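Zona pellucida sperm-binding protein 1,Zona pellucida sperm-binding protein 1 (Gallus gallus, PDB 6GF7) is probably a structural component of egg-coat filaments, with an N-terminal Ig-like domain that forms a two-chain assembly and binds zinc ions. Local coordinates at residues A[33-38]-A[81-86]. The protein carries 2 engineered substitutions. Residues are numbered along the deposited sequence; the frame is centred on the assembly and turned at random.
Sequences FKVLDE and YVLRVQ. With ZN (zinc ion), chain G.
Lys-34 and Gln-86 run side by side, and the lysine, fully extended beyond CG, carries its amine past the glutamine to a zinc ion shared with Glu-88. The two residues form a hydrogen-bonded pair of the antiparallel strands 30-36 and 80-90 in the Ig-like domain, Gln-86 N reaching Lys-34 O at 2.7 Å and Lys-34 N returning to Gln-86 O. On the same face Leu-36 CD1 rests against Arg-84 CG and CD. Strand 30-36 ends at Leu-36, where the backbone N donates to Arg-84 O (2.9 Å) and water 1 bridges the other two backbone atoms, donating to Leu-36 O (2.9 Å) and accepting from Arg-84 N.

Between them Val-35 and Val-85 are a non-hydrogen-bonded pair facing the buried side of the sheet. Here CG1 of Val-85 meets the ring edge of Phe-33 at CD2 (4.0 Å), while Val-35 CG1 touches Leu-83 CD1 at 3.7 Å, the two side chains nearly perpendicular. Leu-21 of strand 18-24 packs on Phe-33 and Val-85, joining the two sheets.

At the metal, Lys-34 NZ binds the zinc at 2.3 Å, and water 2 is a further ligand of the zinc at 2.2 Å.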
loop_
_atom_site.group_PDB
_atom_site.type_symbol
_atom_site.label_atom_id
_atom_site.label_comp_id
_atom_site.label_asym_id
_atom_site.label_seq_id
_atom_site.Cartn_x
_atom_site.Cartn_y
_atom_site.Cartn_z
ATOM N N PHE A 33 -9.691 3.071 7.618
ATOM C CA PHE A 33 -8.742 3.914 6.911
ATOM C C PHE A 33 -8.046 3.126 5.804
ATOM O O PHE A 33 -7.668 1.964 5.987
ATOM C CB PHE A 33 -7.707 4.468 7.880
ATOM C CG PHE A 33 -8.289 5.364 8.932
ATOM C CD1 PHE A 33 -8.782 4.822 10.104
ATOM C CD2 PHE A 33 -8.370 6.732 8.748
ATOM C CE1 PHE A 33 -9.318 5.627 11.084
ATOM C CE2 PHE A 33 -8.911 7.545 9.727
ATOM C CZ PHE A 33 -9.387 6.991 10.895
ATOM N N LYS A 34 -7.855 3.771 4.659
ATOM C CA LYS A 34 -7.085 3.187 3.571
ATOM C C LYS A 34 -6.098 4.218 3.048
ATOM O O LYS A 34 -6.478 5.357 2.761
ATOM C CB LYS A 34 -7.999 2.723 2.432
ATOM C CG LYS A 34 -8.898 1.567 2.775
ATOM C CD LYS A 34 -9.756 1.191 1.579
ATOM C CE LYS A 34 -10.697 0.046 1.906
ATOM N NZ LYS A 34 -11.531 -0.312 0.728
ATOM N N VAL A 35 -4.850 3.807 2.888
ATOM C CA VAL A 35 -3.825 4.661 2.303
ATOM C C VAL A 35 -3.891 4.524 0.794
ATOM O O VAL A 35 -4.060 3.418 0.267
ATOM C CB VAL A 35 -2.429 4.277 2.829
ATOM C CG1 VAL A 35 -1.367 5.121 2.163
ATOM C CG2 VAL A 35 -2.362 4.447 4.333
ATOM N N LEU A 36 -3.750 5.645 0.092
ATOM C CA LEU A 36 -3.762 5.673 -1.364
ATOM C C LEU A 36 -2.354 5.985 -1.851
ATOM O O LEU A 36 -1.779 7.011 -1.473
ATOM C CB LEU A 36 -4.747 6.717 -1.883
ATOM C CG LEU A 36 -6.149 6.669 -1.284
ATOM C CD1 LEU A 36 -7.005 7.835 -1.771
ATOM C CD2 LEU A 36 -6.781 5.357 -1.649
ATOM N N ASP A 37 -1.818 5.122 -2.706
ATOM C CA ASP A 37 -0.552 5.383 -3.370
ATOM C C ASP A 37 -0.794 6.107 -4.691
ATOM O O ASP A 37 -1.931 6.307 -5.121
ATOM C CB ASP A 37 0.226 4.078 -3.589
ATOM C CG ASP A 37 -0.373 3.187 -4.679
ATOM O OD1 ASP A 37 -1.498 3.452 -5.153
ATOM O OD2 ASP A 37 0.292 2.197 -5.060
ATOM N N GLU A 38 0.302 6.501 -5.342
ATOM C CA GLU A 38 0.202 7.266 -6.579
ATOM C C GLU A 38 -0.435 6.485 -7.723
ATOM O O GLU A 38 -0.790 7.096 -8.735
ATOM C CB GLU A 38 1.585 7.758 -7.003
ATOM C CG GLU A 38 2.566 6.647 -7.307
ATOM C CD GLU A 38 3.903 7.176 -7.794
ATOM O OE1 GLU A 38 3.942 8.311 -8.319
ATOM O OE2 GLU A 38 4.917 6.465 -7.627
ATOM N N TYR A 81 6.037 16.015 4.776
ATOM C CA TYR A 81 5.497 14.662 4.820
ATOM C C TYR A 81 4.073 14.673 4.273
ATOM O O TYR A 81 3.262 15.526 4.646
ATOM C CB TYR A 81 5.512 14.138 6.254
ATOM C CG TYR A 81 6.890 14.099 6.885
ATOM C CD1 TYR A 81 7.886 13.272 6.386
ATOM C CD2 TYR A 81 7.196 14.901 7.977
ATOM C CE1 TYR A 81 9.147 13.238 6.961
ATOM C CE2 TYR A 81 8.450 14.869 8.563
ATOM C CZ TYR A 81 9.421 14.040 8.050
ATOM O OH TYR A 81 10.672 14.011 8.627
ATOM N N VAL A 82 3.764 13.739 3.380
ATOM C CA VAL A 82 2.458 13.703 2.733
ATOM C C VAL A 82 1.926 12.280 2.756
ATOM O O VAL A 82 2.639 11.337 2.392
ATOM C CB VAL A 82 2.517 14.229 1.285
ATOM C CG1 VAL A 82 1.141 14.166 0.634
ATOM C CG2 VAL A 82 3.049 15.651 1.256
ATOM N N LEU A 83 0.674 12.129 3.180
ATOM C CA LEU A 83 -0.013 10.847 3.150
ATOM C C LEU A 83 -1.441 11.094 2.695
ATOM O O LEU A 83 -2.147 11.922 3.283
ATOM C CB LEU A 83 0.011 10.169 4.523
ATOM C CG LEU A 83 -0.430 8.709 4.573
ATOM C CD1 LEU A 83 0.487 7.882 3.709
ATOM C CD2 LEU A 83 -0.400 8.195 6.007
ATOM N N ARG A 84 -1.864 10.384 1.654
ATOM C CA ARG A 84 -3.218 10.515 1.138
ATOM C C ARG A 84 -4.035 9.354 1.688
ATOM O O ARG A 84 -3.675 8.188 1.494
ATOM C CB ARG A 84 -3.224 10.527 -0.389
ATOM C CG ARG A 84 -4.579 10.832 -1.000
ATOM C CD ARG A 84 -4.535 10.738 -2.522
ATOM N NE ARG A 84 -3.686 11.770 -3.107
ATOM C CZ ARG A 84 -4.062 13.034 -3.282
ATOM N NH1 ARG A 84 -5.273 13.428 -2.908
ATOM N NH2 ARG A 84 -3.226 13.910 -3.825
ATOM N N VAL A 85 -5.141 9.670 2.349
ATOM C CA VAL A 85 -5.920 8.680 3.076
ATOM C C VAL A 85 -7.371 8.758 2.638
ATOM O O VAL A 85 -7.920 9.852 2.462
ATOM C CB VAL A 85 -5.811 8.897 4.600
ATOM C CG1 VAL A 85 -6.719 7.937 5.343
ATOM C CG2 VAL A 85 -4.361 8.770 5.064
ATOM N N GLN A 86 -7.989 7.597 2.460
ATOM C CA GLN A 86 -9.420 7.504 2.226
ATOM C C GLN A 86 -10.095 7.068 3.519
ATOM O O GLN A 86 -9.667 6.095 4.151
ATOM C CB GLN A 86 -9.735 6.517 1.101
ATOM C CG GLN A 86 -11.215 6.408 0.779
ATOM C CD GLN A 86 -11.510 5.364 -0.285
ATOM O OE1 GLN A 86 -10.787 4.379 -0.424
ATOM N NE2 GLN A 86 -12.571 5.583 -1.049
HETATM ZN ZN ZN G . -13.787 -0.288 1.149
HETATM O O HOH W 1 -0.049 8.521 0.245
HETATM O O HOH W 2 -14.807 0.358 -0.674
#